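Local coordinates for SMC protein (Pyrococcus furiosus, PDB 1XEW) that probably acts in chromosome condensation and partitioning as an ATP-hydrolysing SMC protein, of which this chain is the N-terminal part of the ATP-binding cassette-type head, at residues K6-G11 against E81-F86; I46-G51 against R104-D109; F93-D98 against L127-A132. One frame throughout, in Å; residues are numbered along the deposited sequence.

How the interactions relate
Interactions 1 and 2 share one antiparallel sheet of the ATPase head; interaction 3 packs a loop between two of its strands on helix 123-132. Interactions 1 (strands 3-10 and 80-87) and 2 (helix 40-49 on strand 99-106) have centres about 10 Å apart and meet at Val82, which packs on Phe48 and whose O is 3.0 Å from Arg104 N, a probable hydrogen bond. Interaction 3 is centred about 17 Å from interaction 1 and 19 Å from interaction 2, yet Phe86 CD2 lies 3.4 Å from Phe93 CZ, and Leu50 O 3.4 Å from Leu127 CD2. Asn41, which binds ATP, lies in helix 40-49, about 6 Å from Leu9 and 10 Å from Phe48 between side chains.

Interaction 1: K6-G11 against E81-F86; sequences KLELKG and EVAIYF
Lys6 lays its extended side chain over one face of the Tyr85 ring, with CE 3.6 Å from the ring centroid in a CH-pi contact. NZ sits farther out over the same face, 4.5 Å from the centroid, within cation-pi range. The lysine's course is set at the first torsion, where CG lies between the backbone N and the carbonyl carbon (chi1 53°). NZ then reaches Glu8 OE2, two residues along the same strand, in a 2.9 Å salt bridge. Glu8 in turn takes a 2.6 Å hydrogen bond from Tyr85 OH on OE1, the hydroxyl approaching from above the carboxylate plane, which is turned 54° from the ring. Lysine, glutamate and tyrosine thus form a closed triangle that should steady the ring, and the two donors would be expected to favour a charged carboxylate. Farther along this face Lys10 CE comes 3.2 Å from Glu81 OE1, while Glu81 OE2 forms a salt bridge with Arg103. The reverse face is apolar: Leu7 CD1 touches both Val82 CG1 and Ile84 CB, 3.7 Å from each. Between the two faces runs an antiparallel ladder, with Lys6-Tyr85, Glu8-Ala83 and Lys10-Glu81 as hydrogen-bonded pairs, its Lys6 N to Tyr85 O bond weak; Glu8 N to Ala83 O, at 2.8 Å and 172°, is nearly straight. Strand 20-23 flanks 3-10 and strand 99-106 flanks 80-87, while helix 40-49 covers the apolar face through Ala45, Phe48 and Val49.

Interaction 2: I46-G51 against R104-D109; sequences ILFVLG and RRVYPD
Phe48 and Arg104 bury the most surface here, and they meet as flat groups laid on one another. The guanidinium stacks on the phenyl ring with the planes 16° apart and the centres separated by 4.5 Å; Phe48 CE2 lies over the guanidinium, toward the rim of that group. Arg104 CD stands over the middle of the same ring, 3.8 Å from the centroid, in a CH-pi contact. An arginine chain extended from CG to NE brings NH2 past the ring to the carbonyl of Phe48 itself, where it donates a hydrogen bond to O, modelled at an unusually short 2.5 Å. That bond lies close to the guanidinium plane but is bent, with 147° at the hydrogen. One residue therefore receives both the face and the N-H of the arginine, near the point where the helix closes in a Schellman motif at Gly51, whose phi is positive. The remaining guanidinium nitrogens are also engaged, NH1 with Leu53 O and NE with Ser112 OG, and these bonds fix the rotation of the group. Val106 packs its two methyls on the CZ-CE2 side of the Phe48 ring. The contact joins the C-terminal end of helix 40-49 to strand 99-106; Val82 of strand 80-87 packs on Phe48, and strand 112-116 flanks Arg104 through Tyr114.

Interaction 3: F93-D98 against L127-A132; sequences FPIDED and LDILTA
An inverse gamma turn centred on Pro94 belongs to the loop joining strands 80-87 and 99-106, and it brings Phe93, Pro94 and Ile95 against helix 123-132 in a small apolar contact, away from the ATP site in this N-terminal part of the ATPase head. The turn is closed by Ile95 N bonding to Phe93 O at 2.7 Å. Phe93 meets the helix with the edge of its ring, wedged against methyls from two consecutive residues. CD2 touches Ile129 CG2 at 3.8 Å, and CE2 touches Leu130 CD2 at 3.7 Å, both methyls lying near the ring plane. The phenylalanine crosses Ile129 at about a right angle but runs alongside Leu130, pointing the same way. In Phe93 the ring carbon CG lies opposite the carbonyl carbon (chi1 -71°), a setting that places the ring beside these two methyls. Phe86 and Val100 also pack on the ring. Leu116 of strand 112-116 touches both Ile95 and Ile129, tying loop and helix to the sheet. No hydrogen bond links the two segments. Nearer the solvent, the proline ring bears on Ala132, with Pro94 CD 3.7 Å from Ala132 CB.

Interaction 1: K6-G11 against E81-F86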
loop_
_atom_site.group_PDB
_atom_site.type_symbol
_atom_site.label_atom_id
_atom_site.label_comp_id
_atom_site.label_asym_id
_atom_site.label_seq_id
_atom_site.Cartn_x
_atom_site.Cartn_y
_atom_site.Cartn_z
ATOM N N LYS A 6 -2.688 -0.970 -15.687
ATOM C CA LYS A 6 -2.514 0.499 -15.710
ATOM C C LYS A 6 -3.666 1.152 -15.103
ATOM O O LYS A 6 -4.707 0.521 -14.914
ATOM C CB LYS A 6 -2.444 1.047 -17.154
ATOM C CG LYS A 6 -3.666 0.602 -18.077
ATOM C CD LYS A 6 -3.584 1.296 -19.491
ATOM C CE LYS A 6 -4.735 0.756 -20.433
ATOM N NZ LYS A 6 -4.692 1.439 -21.739
ATOM N N LEU A 7 -3.485 2.450 -14.838
ATOM C CA LEU A 7 -4.474 3.307 -14.297
ATOM C C LEU A 7 -4.592 4.508 -15.233
ATOM O O LEU A 7 -3.503 5.064 -15.674
ATOM C CB LEU A 7 -3.990 3.821 -12.963
ATOM C CG LEU A 7 -4.930 4.578 -12.001
ATOM C CD1 LEU A 7 -6.058 3.575 -11.585
ATOM C CD2 LEU A 7 -4.126 5.112 -10.705
ATOM N N GLU A 8 -5.839 4.916 -15.588
ATOM C CA GLU A 8 -6.038 6.080 -16.467
ATOM C C GLU A 8 -6.780 7.148 -15.710
ATOM O O GLU A 8 -7.826 6.898 -15.101
ATOM C CB GLU A 8 -6.846 5.746 -17.727
ATOM C CG GLU A 8 -6.235 4.554 -18.476
ATOM C CD GLU A 8 -6.833 4.285 -19.847
ATOM O OE1 GLU A 8 -8.044 4.495 -20.045
ATOM O OE2 GLU A 8 -6.070 3.825 -20.710
ATOM N N LEU A 9 -6.238 8.352 -15.726
ATOM C CA LEU A 9 -6.859 9.407 -14.982
ATOM C C LEU A 9 -7.220 10.566 -15.908
ATOM O O LEU A 9 -6.408 10.943 -16.753
ATOM C CB LEU A 9 -5.886 9.871 -13.919
ATOM C CG LEU A 9 -5.707 8.916 -12.733
ATOM C CD1 LEU A 9 -4.635 7.982 -12.991
ATOM C CD2 LEU A 9 -5.362 9.735 -11.516
ATOM N N LYS A 10 -8.391 11.173 -15.713
ATOM C CA LYS A 10 -8.808 12.264 -16.610
ATOM C C LYS A 10 -9.751 13.179 -15.797
ATOM O O LYS A 10 -10.873 12.760 -15.377
ATOM C CB LYS A 10 -9.518 11.674 -17.896
ATOM C CG LYS A 10 -10.041 12.763 -18.916
ATOM C CD LYS A 10 -10.634 12.097 -20.165
ATOM C CE LYS A 10 -12.012 11.420 -19.801
ATOM N NZ LYS A 10 -12.984 11.313 -20.997
ATOM N N GLY A 11 -9.255 14.403 -15.524
ATOM C CA GLY A 11 -9.990 15.410 -14.795
ATOM C C GLY A 11 -10.071 15.126 -13.335
ATOM O O GLY A 11 -10.966 15.644 -12.638
ATOM N N GLU A 81 -12.630 11.314 -13.893
ATOM C CA GLU A 81 -12.734 9.921 -14.221
ATOM C C GLU A 81 -11.457 9.142 -13.862
ATOM O O GLU A 81 -10.308 9.651 -14.048
ATOM C CB GLU A 81 -12.961 9.731 -15.726
ATOM C CG GLU A 81 -12.795 8.301 -16.183
ATOM C CD GLU A 81 -12.970 8.124 -17.673
ATOM O OE1 GLU A 81 -12.054 8.556 -18.399
ATOM O OE2 GLU A 81 -14.012 7.570 -18.124
ATOM N N VAL A 82 -11.637 7.928 -13.333
ATOM C CA VAL A 82 -10.463 7.082 -13.076
ATOM C C VAL A 82 -10.840 5.726 -13.601
ATOM O O VAL A 82 -11.987 5.234 -13.338
ATOM C CB VAL A 82 -10.077 6.908 -11.550
ATOM C CG1 VAL A 82 -8.943 5.828 -11.403
ATOM C CG2 VAL A 82 -9.578 8.224 -10.956
ATOM N N ALA A 83 -9.961 5.117 -14.346
ATOM C CA ALA A 83 -10.287 3.774 -14.788
ATOM C C ALA A 83 -9.098 2.915 -14.403
ATOM O O ALA A 83 -7.923 3.324 -14.612
ATOM C CB ALA A 83 -10.475 3.653 -16.393
ATOM N N ILE A 84 -9.369 1.717 -13.877
ATOM C CA ILE A 84 -8.224 0.866 -13.568
ATOM C C ILE A 84 -8.363 -0.429 -14.424
ATOM O O ILE A 84 -9.463 -0.955 -14.528
ATOM C CB ILE A 84 -8.190 0.572 -12.065
ATOM C CG1 ILE A 84 -6.877 -0.190 -11.692
ATOM C CG2 ILE A 84 -9.527 -0.181 -11.659
ATOM C CD1 ILE A 84 -6.809 -0.418 -10.066
ATOM N N TYR A 85 -7.248 -0.924 -14.981
ATOM C CA TYR A 85 -7.268 -2.055 -15.900
ATOM C C TYR A 85 -6.529 -3.205 -15.225
ATOM O O TYR A 85 -5.346 -3.072 -14.877
ATOM C CB TYR A 85 -6.498 -1.677 -17.195
ATOM C CG TYR A 85 -7.193 -0.592 -18.047
ATOM C CD1 TYR A 85 -7.692 -0.902 -19.294
ATOM C CD2 TYR A 85 -7.415 0.697 -17.563
ATOM C CE1 TYR A 85 -8.390 0.065 -20.054
ATOM C CE2 TYR A 85 -8.139 1.665 -18.362
ATOM C CZ TYR A 85 -8.589 1.313 -19.590
ATOM O OH TYR A 85 -9.204 2.237 -20.436
ATOM N N PHE A 86 -7.211 -4.324 -15.081
ATOM C CA PHE A 86 -6.597 -5.482 -14.437
ATOM C C PHE A 86 -6.427 -6.593 -15.461
ATOM O O PHE A 86 -7.367 -6.866 -16.259
ATOM C CB PHE A 86 -7.564 -6.034 -13.386
ATOM C CG PHE A 86 -7.660 -5.222 -12.116
ATOM C CD1 PHE A 86 -6.696 -5.378 -11.088
ATOM C CD2 PHE A 86 -8.763 -4.370 -11.904
ATOM C CE1 PHE A 86 -6.836 -4.698 -9.864
ATOM C CE2 PHE A 86 -8.924 -3.678 -10.690
ATOM C CZ PHE A 86 -7.996 -3.827 -9.674
HETATM O O HOH W 1 -12.189 8.485 -21.181
#

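Interaction 2: I46-G51 against R104-D109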
loop_
_atom_site.group_PDB
_atom_site.type_symbol
_atom_site.label_atom_id
_atom_site.label_comp_id
_atom_site.label_asym_id
_atom_site.label_seq_id
_atom_site.Cartn_x
_atom_site.Cartn_y
_atom_site.Cartn_z
ATOM N N ILE A 46 -6.817 5.594 -6.653
ATOM C CA ILE A 46 -7.032 4.153 -6.473
ATOM C C ILE A 46 -8.141 3.885 -5.439
ATOM O O ILE A 46 -8.950 3.043 -5.714
ATOM C CB ILE A 46 -5.695 3.336 -6.178
ATOM C CG1 ILE A 46 -5.044 2.977 -7.522
ATOM C CG2 ILE A 46 -6.037 2.010 -5.353
ATOM C CD1 ILE A 46 -3.505 2.856 -7.534
ATOM N N LEU A 47 -8.217 4.650 -4.339
ATOM C CA LEU A 47 -9.282 4.516 -3.347
ATOM C C LEU A 47 -10.626 4.907 -4.010
ATOM O O LEU A 47 -11.656 4.263 -3.756
ATOM C CB LEU A 47 -9.119 5.471 -2.167
ATOM C CG LEU A 47 -7.911 5.169 -1.253
ATOM C CD1 LEU A 47 -7.829 6.217 -0.144
ATOM C CD2 LEU A 47 -8.067 3.721 -0.700
ATOM N N PHE A 48 -10.567 5.921 -4.893
ATOM C CA PHE A 48 -11.755 6.444 -5.581
ATOM C C PHE A 48 -12.365 5.383 -6.456
ATOM O O PHE A 48 -13.535 5.091 -6.347
ATOM C CB PHE A 48 -11.352 7.651 -6.419
ATOM C CG PHE A 48 -12.443 8.189 -7.337
ATOM C CD1 PHE A 48 -12.316 8.076 -8.707
ATOM C CD2 PHE A 48 -13.506 8.884 -6.819
ATOM C CE1 PHE A 48 -13.228 8.664 -9.573
ATOM C CE2 PHE A 48 -14.445 9.497 -7.648
ATOM C CZ PHE A 48 -14.303 9.396 -9.035
ATOM N N VAL A 49 -11.565 4.753 -7.286
ATOM C CA VAL A 49 -12.125 3.788 -8.222
ATOM C C VAL A 49 -12.501 2.423 -7.625
ATOM O O VAL A 49 -13.366 1.679 -8.223
ATOM C CB VAL A 49 -11.186 3.618 -9.444
ATOM C CG1 VAL A 49 -9.809 2.968 -9.048
ATOM C CG2 VAL A 49 -11.926 2.783 -10.595
ATOM N N LEU A 50 -11.894 2.082 -6.468
ATOM C CA LEU A 50 -12.163 0.793 -5.901
ATOM C C LEU A 50 -13.365 0.902 -4.955
ATOM O O LEU A 50 -13.750 -0.045 -4.239
ATOM C CB LEU A 50 -10.911 0.268 -5.209
ATOM C CG LEU A 50 -9.700 -0.097 -6.021
ATOM C CD1 LEU A 50 -8.577 -0.579 -5.041
ATOM C CD2 LEU A 50 -10.075 -1.222 -7.086
ATOM N N GLY A 51 -13.904 2.097 -4.881
ATOM C CA GLY A 51 -15.105 2.294 -4.117
ATOM C C GLY A 51 -15.242 2.604 -2.640
ATOM O O GLY A 51 -16.399 2.540 -2.188
ATOM N N ARG A 104 -14.963 4.757 -13.106
ATOM C CA ARG A 104 -15.855 5.553 -12.267
ATOM C C ARG A 104 -15.657 7.048 -12.522
ATOM O O ARG A 104 -14.537 7.559 -12.454
ATOM C CB ARG A 104 -15.621 5.233 -10.788
ATOM C CG ARG A 104 -16.549 5.973 -9.840
ATOM C CD ARG A 104 -15.997 6.015 -8.427
ATOM N NE ARG A 104 -16.981 6.535 -7.480
ATOM C CZ ARG A 104 -16.766 6.683 -6.176
ATOM N NH1 ARG A 104 -17.722 7.164 -5.393
ATOM N NH2 ARG A 104 -15.595 6.348 -5.651
ATOM N N ARG A 105 -16.755 7.742 -12.807
ATOM C CA ARG A 105 -16.710 9.171 -13.091
ATOM C C ARG A 105 -17.616 9.992 -12.177
ATOM O O ARG A 105 -18.820 9.740 -12.094
ATOM C CB ARG A 105 -17.077 9.425 -14.557
ATOM N N VAL A 106 -17.030 10.966 -11.485
ATOM C CA VAL A 106 -17.789 11.838 -10.590
ATOM C C VAL A 106 -18.147 13.149 -11.284
ATOM O O VAL A 106 -17.286 13.817 -11.863
ATOM C CB VAL A 106 -17.019 12.146 -9.280
ATOM C CG1 VAL A 106 -17.241 11.035 -8.265
ATOM C CG2 VAL A 106 -15.535 12.341 -9.555
ATOM N N TYR A 107 -19.424 13.512 -11.212
ATOM C CA TYR A 107 -19.930 14.731 -11.839
ATOM C C TYR A 107 -19.913 15.934 -10.892
ATOM O O TYR A 107 -19.631 15.789 -9.700
ATOM C CB TYR A 107 -21.344 14.486 -12.369
ATOM C CG TYR A 107 -21.413 13.383 -13.399
ATOM C CD1 TYR A 107 -21.758 12.083 -13.032
ATOM C CD2 TYR A 107 -21.126 13.634 -14.741
ATOM C CE1 TYR A 107 -21.816 11.061 -13.974
ATOM C CE2 TYR A 107 -21.183 12.619 -15.693
ATOM C CZ TYR A 107 -21.529 11.336 -15.302
ATOM O OH TYR A 107 -21.594 10.330 -16.240
ATOM N N PRO A 108 -20.164 17.146 -11.428
ATOM C CA PRO A 108 -20.172 18.361 -10.606
ATOM C C PRO A 108 -21.301 18.410 -9.579
ATOM O O PRO A 108 -21.126 18.959 -8.488
ATOM C CB PRO A 108 -20.314 19.465 -11.647
ATOM C CG PRO A 108 -19.524 18.926 -12.787
ATOM C CD PRO A 108 -20.005 17.493 -12.852
ATOM N N ASP A 109 -22.466 17.881 -9.947
ATOM C CA ASP A 109 -23.616 17.860 -9.044
ATOM C C ASP A 109 -23.430 16.827 -7.929
ATOM O O ASP A 109 -24.250 16.731 -7.011
ATOM C CB ASP A 109 -24.929 17.618 -9.816
ATOM C CG ASP A 109 -24.975 16.264 -10.533
ATOM O OD1 ASP A 109 -23.995 15.489 -10.465
ATOM O OD2 ASP A 109 -26.014 15.978 -11.174
#

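Interaction 3: F93-D98 against L127-A132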
loop_
_atom_site.group_PDB
_atom_site.type_symbol
_atom_site.label_atom_id
_atom_site.label_comp_id
_atom_site.label_asym_id
_atom_site.label_seq_id
_atom_site.Cartn_x
_atom_site.Cartn_y
_atom_site.Cartn_z
ATOM N N PHE A 93 -10.786 -12.606 -10.813
ATOM C CA PHE A 93 -12.109 -11.944 -10.743
ATOM C C PHE A 93 -13.099 -12.937 -11.363
ATOM O O PHE A 93 -12.764 -13.556 -12.328
ATOM C CB PHE A 93 -12.197 -10.674 -11.583
ATOM C CG PHE A 93 -11.388 -9.481 -11.039
ATOM C CD1 PHE A 93 -10.057 -9.338 -11.367
ATOM C CD2 PHE A 93 -12.023 -8.463 -10.330
ATOM C CE1 PHE A 93 -9.352 -8.151 -11.008
ATOM C CE2 PHE A 93 -11.344 -7.282 -9.962
ATOM C CZ PHE A 93 -9.998 -7.136 -10.315
ATOM N N PRO A 94 -14.335 -13.080 -10.815
ATOM C CA PRO A 94 -15.338 -14.023 -11.367
ATOM C C PRO A 94 -15.923 -13.585 -12.710
ATOM O O PRO A 94 -17.138 -13.561 -12.876
ATOM C CB PRO A 94 -16.408 -14.049 -10.297
ATOM C CG PRO A 94 -16.396 -12.564 -9.728
ATOM C CD PRO A 94 -14.877 -12.272 -9.706
ATOM N N ILE A 95 -15.074 -13.226 -13.654
ATOM C CA ILE A 95 -15.481 -12.697 -14.929
ATOM C C ILE A 95 -14.637 -13.382 -15.998
ATOM O O ILE A 95 -13.368 -13.303 -16.022
ATOM C CB ILE A 95 -15.208 -11.165 -14.979
ATOM C CG1 ILE A 95 -16.028 -10.465 -13.924
ATOM C CG2 ILE A 95 -15.424 -10.630 -16.385
ATOM C CD1 ILE A 95 -15.892 -8.944 -13.923
ATOM N N ASP A 96 -15.320 -14.016 -16.932
ATOM C CA ASP A 96 -14.577 -14.782 -17.910
ATOM C C ASP A 96 -14.008 -13.973 -19.024
ATOM O O ASP A 96 -14.343 -14.177 -20.195
ATOM C CB ASP A 96 -15.432 -15.949 -18.462
ATOM C CG ASP A 96 -14.591 -16.916 -19.316
ATOM O OD1 ASP A 96 -15.159 -17.776 -20.020
ATOM O OD2 ASP A 96 -13.348 -16.802 -19.273
ATOM N N GLU A 97 -13.138 -13.025 -18.677
ATOM C CA GLU A 97 -12.483 -12.218 -19.693
ATOM C C GLU A 97 -11.058 -11.984 -19.191
ATOM O O GLU A 97 -10.819 -11.913 -17.988
ATOM C CB GLU A 97 -13.215 -10.889 -19.927
ATOM C CG GLU A 97 -14.666 -10.988 -20.562
ATOM C CD GLU A 97 -15.327 -9.599 -20.802
ATOM O OE1 GLU A 97 -14.796 -8.826 -21.617
ATOM O OE2 GLU A 97 -16.372 -9.291 -20.189
ATOM N N ASP A 98 -10.117 -11.928 -20.110
ATOM C CA ASP A 98 -8.720 -11.679 -19.778
ATOM C C ASP A 98 -8.402 -10.266 -19.216
ATOM O O ASP A 98 -7.252 -10.022 -18.787
ATOM C CB ASP A 98 -7.857 -11.875 -21.018
ATOM C CG ASP A 98 -7.633 -13.350 -21.346
ATOM O OD1 ASP A 98 -7.906 -14.176 -20.481
ATOM O OD2 ASP A 98 -7.165 -13.673 -22.443
ATOM N N LEU A 127 -17.979 -3.515 -5.573
ATOM C CA LEU A 127 -17.377 -4.061 -4.313
ATOM C C LEU A 127 -17.424 -5.606 -4.250
ATOM O O LEU A 127 -16.401 -6.295 -3.978
ATOM C CB LEU A 127 -18.022 -3.469 -3.037
ATOM C CG LEU A 127 -17.706 -1.967 -2.976
ATOM C CD1 LEU A 127 -18.844 -1.316 -2.185
ATOM C CD2 LEU A 127 -16.163 -1.656 -2.459
ATOM N N ASP A 128 -18.593 -6.177 -4.550
ATOM C CA ASP A 128 -18.728 -7.613 -4.505
ATOM C C ASP A 128 -17.752 -8.218 -5.451
ATOM O O ASP A 128 -17.120 -9.205 -5.132
ATOM C CB ASP A 128 -20.196 -7.993 -4.828
ATOM C CG ASP A 128 -21.160 -7.573 -3.697
ATOM O OD1 ASP A 128 -20.667 -7.288 -2.580
ATOM O OD2 ASP A 128 -22.394 -7.504 -3.911
ATOM N N ILE A 129 -17.581 -7.617 -6.641
ATOM C CA ILE A 129 -16.635 -8.135 -7.584
ATOM C C ILE A 129 -15.166 -8.058 -7.052
ATOM O O ILE A 129 -14.387 -8.997 -7.144
ATOM C CB ILE A 129 -16.827 -7.386 -8.936
ATOM C CG1 ILE A 129 -18.021 -8.002 -9.703
ATOM C CG2 ILE A 129 -15.625 -7.530 -9.795
ATOM C CD1 ILE A 129 -18.556 -7.140 -10.916
ATOM N N LEU A 130 -14.790 -6.924 -6.498
ATOM C CA LEU A 130 -13.432 -6.806 -5.911
ATOM C C LEU A 130 -13.236 -7.791 -4.721
ATOM O O LEU A 130 -12.223 -8.479 -4.634
ATOM C CB LEU A 130 -13.205 -5.366 -5.467
ATOM C CG LEU A 130 -13.168 -4.394 -6.669
ATOM C CD1 LEU A 130 -13.368 -2.944 -6.198
ATOM C CD2 LEU A 130 -11.884 -4.578 -7.426
ATOM N N THR A 131 -14.191 -7.870 -3.819
ATOM C CA THR A 131 -14.050 -8.812 -2.673
ATOM C C THR A 131 -13.773 -10.207 -3.175
ATOM O O THR A 131 -12.888 -10.911 -2.657
ATOM C CB THR A 131 -15.318 -8.794 -1.816
ATOM O OG1 THR A 131 -15.410 -7.508 -1.225
ATOM C CG2 THR A 131 -15.293 -9.847 -0.740
ATOM N N ALA A 132 -14.496 -10.592 -4.237
ATOM C CA ALA A 132 -14.292 -11.906 -4.851
ATOM C C ALA A 132 -12.869 -12.101 -5.329
ATOM O O ALA A 132 -12.373 -13.224 -5.339
ATOM C CB ALA A 132 -15.272 -12.131 -6.009
#